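Local coordinates for uncharacterized protein YLR132C (Kluyveromyces marxianus, PDB 6PFQ) that probably acts as an exoribonuclease of the 2H phosphodiesterase superfamily, trimming U6 snRNA as the Usb1 enzymes do, at residues 117-122 with 151-156; 25-30 with 48-53; 35-40 with 177-182. All coordinates share one frame; numbering follows the deposited sequence. Where two conformers were deposited one is given.

In the fold
Contact 1 lies deepest, its centre about 9 Å from the centre of the chain, against about 16 Å for contact 2 and about 21 Å for contact 3; all three are nonetheless largely buried. Their chemistry also differs. Contact 1 joins neighbouring strands by backbone hydrogen bonds and contributes three residues of the UMP site, contact 2 binds a helix to a loop through a carboxylate shared by histidine and arginine, and contact 3 brings two helices together across apolar side chains, with no hydrogen bond between its segments. Contacts 2 and 3 both use helix 20-39, at successive places along it. Contacts 1 and 2 touch where Leu48 CD1 packs against Ser156 O at 3.6 Å.

Contact 1. Residues 117-122 with 151-156; sequences VGLSEP and NNLHVS. Unlike the reference sequence in segment 117-122: Pro122 (reference Gln).
Val117 and Val155 face each other as an antiparallel hydrogen-bonded pair, with Val117 N giving to Val155 O at 3.0 Å and Val155 N returning the bond to Val117 O at 2.9 Å. A third bond, Leu119 N to Leu153 O (3.1 Å), carries the pairing past Gly118. Leu119 CD1 lies against the His154 backbone and meets Val155 CG2 at 4.0 Å, while its CD2 touches Leu153 CB; Leu98 of strand 94-99 covers the two valines and Leu119. Gly118 sits opposite His154, whose CB approaches Val117 O. With CG between its backbone N and carbonyl carbon (chi1 64°), the imidazole turns from strand 112-119, and His154 ND1 donates to Asn152 O in the ring plane at 2.8 Å, nearly straight at 167°. Tyr105 stacks on the ring. His154-Val155-Ser156 is one HxS motif of the 2H superfamily, and Asn152, His154 and Ser156 bind UMP. Here His154 NE2 and Ser156 OG both hydrogen-bond a glycerol oxygen. With ND1 bonded to a backbone carbonyl and Tyr105 stacked on the ring, its rotation is restrained and NE2 faces the pocket.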
loop_
_atom_site.group_PDB
_atom_site.type_symbol
_atom_site.label_atom_id
_atom_site.label_comp_id
_atom_site.label_asym_id
_atom_site.label_seq_id
_atom_site.Cartn_x
_atom_site.Cartn_y
_atom_site.Cartn_z
ATOM N N VAL A 117 -3.918 -2.370 6.571
ATOM C CA VAL A 117 -5.304 -2.060 6.947
ATOM C C VAL A 117 -5.970 -1.376 5.762
ATOM O O VAL A 117 -5.341 -0.575 5.061
ATOM C CB VAL A 117 -5.362 -1.160 8.213
ATOM C CG1 VAL A 117 -6.857 -1.010 8.686
ATOM C CG2 VAL A 117 -4.449 -1.777 9.333
ATOM N N GLY A 118 -7.225 -1.744 5.486
ATOM C CA GLY A 118 -7.931 -1.139 4.370
ATOM C C GLY A 118 -8.321 0.317 4.610
ATOM O O GLY A 118 -8.515 0.778 5.738
ATOM N N LEU A 119 -8.472 1.066 3.518
ATOM C CA LEU A 119 -8.921 2.451 3.680
ATOM C C LEU A 119 -10.382 2.522 4.112
ATOM O O LEU A 119 -11.211 1.674 3.745
ATOM C CB LEU A 119 -8.778 3.221 2.370
ATOM C CG LEU A 119 -7.502 4.108 2.313
ATOM C CD1 LEU A 119 -6.225 3.224 2.445
ATOM C CD2 LEU A 119 -7.453 4.909 1.009
ATOM N N SER A 120 -10.702 3.584 4.854
ATOM C CA SER A 120 -12.090 3.816 5.268
ATOM C C SER A 120 -13.000 4.115 4.070
ATOM O O SER A 120 -12.562 4.464 2.963
ATOM C CB SER A 120 -12.149 4.990 6.257
ATOM O OG SER A 120 -11.946 6.206 5.561
ATOM N N GLU A 121 -14.308 3.941 4.305
ATOM C CA GLU A 121 -15.273 4.186 3.235
ATOM C C GLU A 121 -15.168 5.601 2.678
ATOM O O GLU A 121 -15.136 5.745 1.446
ATOM C CB GLU A 121 -16.694 3.895 3.733
ATOM C CG GLU A 121 -17.657 3.888 2.581
ATOM C CD GLU A 121 -19.097 3.627 3.032
ATOM O OE1 GLU A 121 -19.424 3.854 4.212
ATOM O OE2 GLU A 121 -19.868 3.168 2.191
ATOM N N PRO A 122 -15.088 6.660 3.487
ATOM C CA PRO A 122 -14.933 8.001 2.885
ATOM C C PRO A 122 -13.617 8.177 2.143
ATOM O O PRO A 122 -13.593 8.842 1.105
ATOM C CB PRO A 122 -15.020 8.948 4.091
ATOM C CG PRO A 122 -15.677 8.155 5.184
ATOM C CD PRO A 122 -15.243 6.732 4.959
ATOM N N ASN A 151 -11.868 -1.982 -4.188
ATOM C CA ASN A 151 -12.058 -3.082 -3.267
ATOM C C ASN A 151 -10.823 -3.386 -2.444
ATOM O O ASN A 151 -10.958 -4.038 -1.408
ATOM C CB ASN A 151 -12.448 -4.337 -4.052
ATOM C CG ASN A 151 -11.309 -4.845 -4.925
ATOM O OD1 ASN A 151 -10.637 -4.066 -5.599
ATOM N ND2 ASN A 151 -11.089 -6.161 -4.917
ATOM N N ASN A 152 -9.619 -2.951 -2.860
ATOM C CA ASN A 152 -8.446 -3.358 -2.088
ATOM C C ASN A 152 -7.533 -2.199 -1.714
ATOM O O ASN A 152 -6.405 -2.448 -1.304
ATOM C CB ASN A 152 -7.628 -4.455 -2.799
ATOM C CG ASN A 152 -7.165 -4.040 -4.220
ATOM O OD1 ASN A 152 -6.872 -2.856 -4.490
ATOM N ND2 ASN A 152 -7.090 -5.028 -5.124
ATOM N N LEU A 153 -8.005 -0.950 -1.765
ATOM C CA LEU A 153 -7.164 0.152 -1.295
ATOM C C LEU A 153 -6.747 -0.089 0.140
ATOM O O LEU A 153 -7.591 -0.415 0.970
ATOM C CB LEU A 153 -7.900 1.490 -1.367
ATOM C CG LEU A 153 -8.166 1.973 -2.809
ATOM C CD1 LEU A 153 -9.110 3.213 -2.725
ATOM C CD2 LEU A 153 -6.822 2.307 -3.496
ATOM N N HIS A 154 -5.459 0.107 0.440
ATOM C CA HIS A 154 -4.964 -0.180 1.787
ATOM C C HIS A 154 -3.687 0.609 2.057
ATOM O O HIS A 154 -3.073 1.160 1.148
ATOM C CB HIS A 154 -4.681 -1.678 1.950
ATOM C CG HIS A 154 -3.586 -2.176 1.048
ATOM N ND1 HIS A 154 -3.798 -2.498 -0.282
ATOM C CD2 HIS A 154 -2.269 -2.411 1.292
ATOM C CE1 HIS A 154 -2.660 -2.933 -0.815
ATOM N NE2 HIS A 154 -1.718 -2.869 0.113
ATOM N N VAL A 155 -3.288 0.650 3.337
ATOM C CA VAL A 155 -1.933 1.053 3.725
ATOM C C VAL A 155 -1.244 -0.151 4.334
ATOM O O VAL A 155 -1.780 -0.744 5.273
ATOM C CB VAL A 155 -1.948 2.193 4.755
ATOM C CG1 VAL A 155 -0.481 2.472 5.272
ATOM C CG2 VAL A 155 -2.656 3.430 4.158
ATOM N N SER A 156 -0.037 -0.488 3.837
ATOM C CA SER A 156 0.762 -1.530 4.458
ATOM C C SER A 156 1.667 -0.940 5.535
ATOM O O SER A 156 2.275 0.131 5.355
ATOM C CB SER A 156 1.614 -2.266 3.423
ATOM O OG SER A 156 0.762 -3.060 2.606
#

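Contact 2. Residues 25-30 with 48-53; sequences IMDLVL and LHRGKF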
loop_
_atom_site.group_PDB
_atom_site.type_symbol
_atom_site.label_atom_id
_atom_site.label_comp_id
_atom_site.label_asym_id
_atom_site.label_seq_id
_atom_site.Cartn_x
_atom_site.Cartn_y
_atom_site.Cartn_z
ATOM N N ILE A 25 3.269 5.154 17.798
ATOM C CA ILE A 25 2.140 4.229 17.777
ATOM C C ILE A 25 2.473 3.027 16.898
ATOM O O ILE A 25 2.236 1.873 17.269
ATOM C CB ILE A 25 0.871 4.977 17.327
ATOM C CG1 ILE A 25 0.450 5.905 18.482
ATOM C CG2 ILE A 25 -0.279 4.015 16.966
ATOM C CD1 ILE A 25 -0.659 6.790 18.137
ATOM N N MET A 26 3.076 3.261 15.746
ATOM C CA MET A 26 3.343 2.097 14.899
ATOM C C MET A 26 4.422 1.199 15.511
ATOM O O MET A 26 4.329 -0.030 15.409
ATOM C CB MET A 26 3.735 2.541 13.484
ATOM C CG MET A 26 2.538 3.123 12.664
ATOM S SD MET A 26 1.004 2.098 12.808
ATOM C CE MET A 26 1.690 0.473 12.298
ATOM N N ASP A 27 5.401 1.777 16.216
ATOM C CA ASP A 27 6.356 0.960 16.969
ATOM C C ASP A 27 5.626 0.010 17.919
ATOM O O ASP A 27 5.867 -1.202 17.914
ATOM C CB ASP A 27 7.319 1.858 17.759
ATOM C CG ASP A 27 8.257 2.666 16.870
ATOM O OD1 ASP A 27 8.424 2.344 15.672
ATOM O OD2 ASP A 27 8.843 3.657 17.361
ATOM N N LEU A 28 4.706 0.526 18.748
ATOM C CA LEU A 28 4.107 -0.380 19.730
ATOM C C LEU A 28 3.126 -1.348 19.072
ATOM O O LEU A 28 3.039 -2.512 19.486
ATOM C CB LEU A 28 3.451 0.397 20.901
ATOM C CG LEU A 28 2.015 0.939 20.942
ATOM C CD1 LEU A 28 0.931 -0.135 21.210
ATOM C CD2 LEU A 28 1.879 2.106 21.948
ATOM N N VAL A 29 2.399 -0.918 18.037
ATOM C CA VAL A 29 1.488 -1.847 17.368
ATOM C C VAL A 29 2.259 -3.006 16.740
ATOM O O VAL A 29 1.912 -4.180 16.937
ATOM C CB VAL A 29 0.622 -1.099 16.334
ATOM C CG1 VAL A 29 -0.192 -2.098 15.456
ATOM C CG2 VAL A 29 -0.319 -0.128 17.083
ATOM N N LEU A 30 3.321 -2.704 15.998
ATOM C CA LEU A 30 4.051 -3.774 15.317
ATOM C C LEU A 30 4.807 -4.647 16.307
ATOM O O LEU A 30 4.915 -5.866 16.105
ATOM C CB LEU A 30 5.011 -3.171 14.278
ATOM C CG LEU A 30 4.218 -2.505 13.133
ATOM C CD1 LEU A 30 5.116 -1.668 12.229
ATOM C CD2 LEU A 30 3.433 -3.542 12.344
ATOM N N LEU A 48 7.549 -0.933 8.152
ATOM C CA LEU A 48 7.789 -0.178 6.915
ATOM C C LEU A 48 7.982 1.316 7.140
ATOM O O LEU A 48 8.336 2.039 6.191
ATOM C CB LEU A 48 6.610 -0.376 5.938
ATOM C CG LEU A 48 6.526 -1.786 5.354
ATOM C CD1 LEU A 48 5.164 -1.973 4.619
ATOM C CD2 LEU A 48 7.699 -1.945 4.383
ATOM N N HIS A 49 7.752 1.807 8.347
ATOM C CA HIS A 49 7.898 3.240 8.573
ATOM C C HIS A 49 9.289 3.639 9.054
ATOM O O HIS A 49 9.549 4.836 9.242
ATOM C CB HIS A 49 6.854 3.726 9.594
ATOM C CG HIS A 49 7.018 3.186 10.983
ATOM N ND1 HIS A 49 6.806 1.859 11.311
ATOM C CD2 HIS A 49 7.324 3.817 12.149
ATOM C CE1 HIS A 49 7.003 1.693 12.610
ATOM N NE2 HIS A 49 7.311 2.868 13.142
ATOM N N ARG A 50 10.194 2.685 9.211
ATOM C CA ARG A 50 11.515 2.983 9.760
ATOM C C ARG A 50 12.574 2.269 8.956
ATOM O O ARG A 50 12.352 1.165 8.451
ATOM C CB ARG A 50 11.641 2.550 11.223
ATOM C CG ARG A 50 10.929 3.456 12.192
ATOM C CD ARG A 50 11.242 3.073 13.631
ATOM N NE ARG A 50 10.500 3.907 14.577
ATOM C CZ ARG A 50 10.854 5.135 14.953
ATOM N NH1 ARG A 50 11.956 5.696 14.464
ATOM N NH2 ARG A 50 10.103 5.798 15.833
ATOM N N GLY A 51 13.736 2.915 8.828
ATOM C CA GLY A 51 14.889 2.283 8.247
ATOM C C GLY A 51 15.923 2.015 9.331
ATOM O O GLY A 51 15.629 2.034 10.520
ATOM N N LYS A 52 17.165 1.840 8.891
ATOM C CA LYS A 52 18.252 1.660 9.830
ATOM C C LYS A 52 18.442 2.929 10.648
ATOM O O LYS A 52 18.206 4.042 10.174
ATOM C CB LYS A 52 19.539 1.298 9.079
ATOM N N PHE A 53 18.818 2.741 11.910
ATOM C CA PHE A 53 19.056 3.840 12.834
ATOM C C PHE A 53 17.836 4.753 12.947
ATOM O O PHE A 53 17.961 5.966 13.141
ATOM C CB PHE A 53 20.305 4.626 12.435
ATOM C CG PHE A 53 21.544 3.800 12.447
ATOM C CD1 PHE A 53 22.135 3.444 13.652
ATOM C CD2 PHE A 53 22.115 3.341 11.262
ATOM C CE1 PHE A 53 23.262 2.686 13.677
ATOM C CE2 PHE A 53 23.272 2.597 11.272
ATOM C CZ PHE A 53 23.855 2.251 12.486
#
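His49 turns its ring toward the helix that carries Asp27 by placing CG between its own backbone N and carbonyl carbon (chi1 66°), whereas Asp27 holds CG anti to its carbonyl carbon (chi1 -67°), which swings the carboxylate off the helix to the ring edge. There His49 NE2 donates to Asp27 OD1 at 2.8 Å, reaching the oxygen from above the carboxylate plane. Arg50, extended from CG to NE, grips the same carboxylate side-on: NE meets OD1 of Asp27 at 2.8 Å, in the guanidinium plane and on the syn lone pair, and NH2 meets OD2 of Asp27 at 2.9 Å, somewhat tilted from that plane. OD1 thus accepts two donors. The bidentate salt bridge between Arg50 and Asp27 ties helix 20-39 to the loop between strands 46-47 and 59-68, the second of which bears His60 and Ser62 of the UMP site. Both faces of the imidazole are covered toward the rim: Met26 CB makes a CH-pi contact 3.7 Å from the His49 ring centroid, while Arg50 CG lies over the opposite face. Leu30 CD1 closes on the ring edge, 3.9 Å from His49 CE1. An alanine in place of Asp27 is likely to leave the Arg50 guanidinium without this counter-charge and freer to turn, and to strip His49 NE2 of its short bond, leaving a weak one to Gln23 O. Beyond the ring, Leu18 and Leu59 pack on His49, and the bent chain of Met26 runs back toward Phe157 and Leu194.

Contact 3. Residues 35-40 with 177-182; sequences AVMDTH and DSLRNL
Val36 and Leu182 mark the nearest approach of the two backbones, their CA atoms 8.4 Å apart, where helix segments 35-39 and 177-182 run at 128° with their axes 11.8 Å from each other. Leu182 carries most of the contact, touching Val36, Met37 and His40. Its CG is anti to the backbone N (chi1 176°), which points the branch at the facing helix, where both methyls meet His40. Leu182 CD1 sits squarely over the His40 imidazole in a CH-pi contact, 3.7 Å from the ring centroid and 9° off the normal, while also grazing Val36 CG1 at 4.2 Å. Leu182 CD2 rests on Met37 CE at 3.7 Å and on the CB of His40. Bent at chi2 and chi3, the Met37 side chain crosses that of Leu179 at about a right angle, with Met37 SD 3.5 Å from Leu179 CD1. The meeting joins the end of helix 20-39, which follows the first strand of the chain, to helix 169-186, which follows strand 154-161 with its HxS motif; the segments are more than 130 residues apart in sequence, and the contact lies away from the UMP site. His40 is the first residue to leave the helical conformation, and its backbone N still bonds Val36 O at 3.1 Å. That same carbonyl oxygen lies at the ring edge of His40, in plane, while NE2 reaches Glu186 OE1, one turn beyond Leu182 on the facing helix. Leu182 CD1 thus covers one face while the bond to Glu186 OE1 fixes the NE2 end, and the nearby negative charge would probably favour a protonated ring. Around the apolar centre, Phe45 and Val183 pack on Met37, and Arg42 lies against Leu179 and hydrogen-bonds the hydroxyl of Ser178.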
loop_
_atom_site.group_PDB
_atom_site.type_symbol
_atom_site.label_atom_id
_atom_site.label_comp_id
_atom_site.label_asym_id
_atom_site.label_seq_id
_atom_site.Cartn_x
_atom_site.Cartn_y
_atom_site.Cartn_z
ATOM N N ALA A 35 5.110 -9.977 18.717
ATOM C CA ALA A 35 5.098 -10.863 19.884
ATOM C C ALA A 35 4.167 -12.047 19.656
ATOM O O ALA A 35 4.484 -13.176 20.049
ATOM C CB ALA A 35 4.671 -10.087 21.151
ATOM N N VAL A 36 3.021 -11.812 19.015
ATOM C CA VAL A 36 2.137 -12.914 18.638
ATOM C C VAL A 36 2.797 -13.815 17.581
ATOM O O VAL A 36 2.696 -15.045 17.652
ATOM C CB VAL A 36 0.782 -12.368 18.161
ATOM C CG1 VAL A 36 -0.097 -13.511 17.704
ATOM C CG2 VAL A 36 0.094 -11.557 19.282
ATOM N N MET A 37 3.487 -13.237 16.593
ATOM C CA MET A 37 4.179 -14.093 15.623
ATOM C C MET A 37 5.218 -14.976 16.322
ATOM O O MET A 37 5.316 -16.178 16.047
ATOM C CB MET A 37 4.849 -13.261 14.517
ATOM C CG MET A 37 3.904 -12.325 13.752
ATOM S SD MET A 37 2.590 -13.246 12.925
ATOM C CE MET A 37 1.280 -13.116 14.157
ATOM N N ASP A 38 5.981 -14.403 17.250
ATOM C CA ASP A 38 6.975 -15.190 17.986
ATOM C C ASP A 38 6.326 -16.340 18.737
ATOM O O ASP A 38 6.811 -17.475 18.698
ATOM C CB ASP A 38 7.709 -14.304 18.990
ATOM C CG ASP A 38 8.727 -13.418 18.348
ATOM O OD1 ASP A 38 9.137 -13.725 17.217
ATOM O OD2 ASP A 38 9.128 -12.413 18.981
ATOM N N THR A 39 5.265 -16.042 19.490
ATOM C CA THR A 39 4.570 -17.076 20.251
ATOM C C THR A 39 4.162 -18.241 19.366
ATOM O O THR A 39 4.258 -19.408 19.766
ATOM C CB THR A 39 3.327 -16.474 20.889
ATOM O OG1 THR A 39 3.733 -15.562 21.904
ATOM C CG2 THR A 39 2.409 -17.547 21.440
ATOM N N HIS A 40 3.738 -17.949 18.139
ATOM C CA HIS A 40 3.246 -18.972 17.237
ATOM C C HIS A 40 4.290 -19.463 16.258
ATOM O O HIS A 40 3.930 -20.160 15.304
ATOM C CB HIS A 40 2.016 -18.443 16.505
ATOM C CG HIS A 40 0.824 -18.317 17.397
ATOM N ND1 HIS A 40 -0.131 -19.300 17.497
ATOM C CD2 HIS A 40 0.465 -17.352 18.269
ATOM C CE1 HIS A 40 -1.045 -18.933 18.376
ATOM N NE2 HIS A 40 -0.713 -17.750 18.853
ATOM N N ASP A 177 -3.479 -18.102 4.795
ATOM C CA ASP A 177 -4.810 -17.928 5.378
ATOM C C ASP A 177 -4.806 -18.135 6.893
ATOM O O ASP A 177 -5.519 -17.433 7.618
ATOM C CB ASP A 177 -5.792 -18.878 4.683
ATOM C CG ASP A 177 -6.146 -18.385 3.265
ATOM O OD1 ASP A 177 -6.164 -17.152 3.039
ATOM O OD2 ASP A 177 -6.396 -19.222 2.380
ATOM N N SER A 178 -3.997 -19.042 7.413
ATOM C CA SER A 178 -3.936 -19.137 8.867
ATOM C C SER A 178 -3.155 -17.969 9.467
ATOM O O SER A 178 -3.415 -17.577 10.603
ATOM C CB SER A 178 -3.349 -20.476 9.314
ATOM O OG SER A 178 -2.028 -20.672 8.901
ATOM N N LEU A 179 -2.216 -17.379 8.729
ATOM C CA LEU A 179 -1.587 -16.156 9.233
ATOM C C LEU A 179 -2.602 -15.016 9.294
ATOM O O LEU A 179 -2.661 -14.271 10.281
ATOM C CB LEU A 179 -0.389 -15.763 8.346
ATOM C CG LEU A 179 0.255 -14.394 8.598
ATOM C CD1 LEU A 179 0.801 -14.258 10.031
ATOM C CD2 LEU A 179 1.358 -14.106 7.520
ATOM N N ARG A 180 -3.408 -14.862 8.232
ATOM C CA ARG A 180 -4.457 -13.851 8.233
ATOM C C ARG A 180 -5.406 -14.061 9.411
ATOM O O ARG A 180 -5.776 -13.103 10.112
ATOM C CB ARG A 180 -5.237 -13.912 6.927
ATOM C CG ARG A 180 -4.425 -13.373 5.726
ATOM C CD ARG A 180 -5.083 -13.827 4.427
ATOM N NE ARG A 180 -4.566 -13.059 3.283
ATOM C CZ ARG A 180 -4.720 -13.440 2.025
ATOM N NH1 ARG A 180 -5.339 -14.608 1.771
ATOM N NH2 ARG A 180 -4.244 -12.678 1.029
ATOM N N ASN A 181 -5.799 -15.313 9.661
ATOM C CA ASN A 181 -6.686 -15.566 10.798
ATOM C C ASN A 181 -5.990 -15.277 12.117
ATOM O O ASN A 181 -6.621 -14.799 13.061
ATOM C CB ASN A 181 -7.186 -17.019 10.791
ATOM C CG ASN A 181 -8.021 -17.354 12.039
ATOM O OD1 ASN A 181 -9.138 -16.893 12.178
ATOM N ND2 ASN A 181 -7.447 -18.113 12.965
ATOM N N LEU A 182 -4.706 -15.613 12.216
ATOM C CA LEU A 182 -3.987 -15.421 13.468
ATOM C C LEU A 182 -3.880 -13.942 13.837
ATOM O O LEU A 182 -4.168 -13.560 14.979
ATOM C CB LEU A 182 -2.612 -16.077 13.379
ATOM C CG LEU A 182 -1.723 -15.868 14.598
ATOM C CD1 LEU A 182 -2.379 -16.482 15.851
ATOM C CD2 LEU A 182 -0.296 -16.412 14.331
#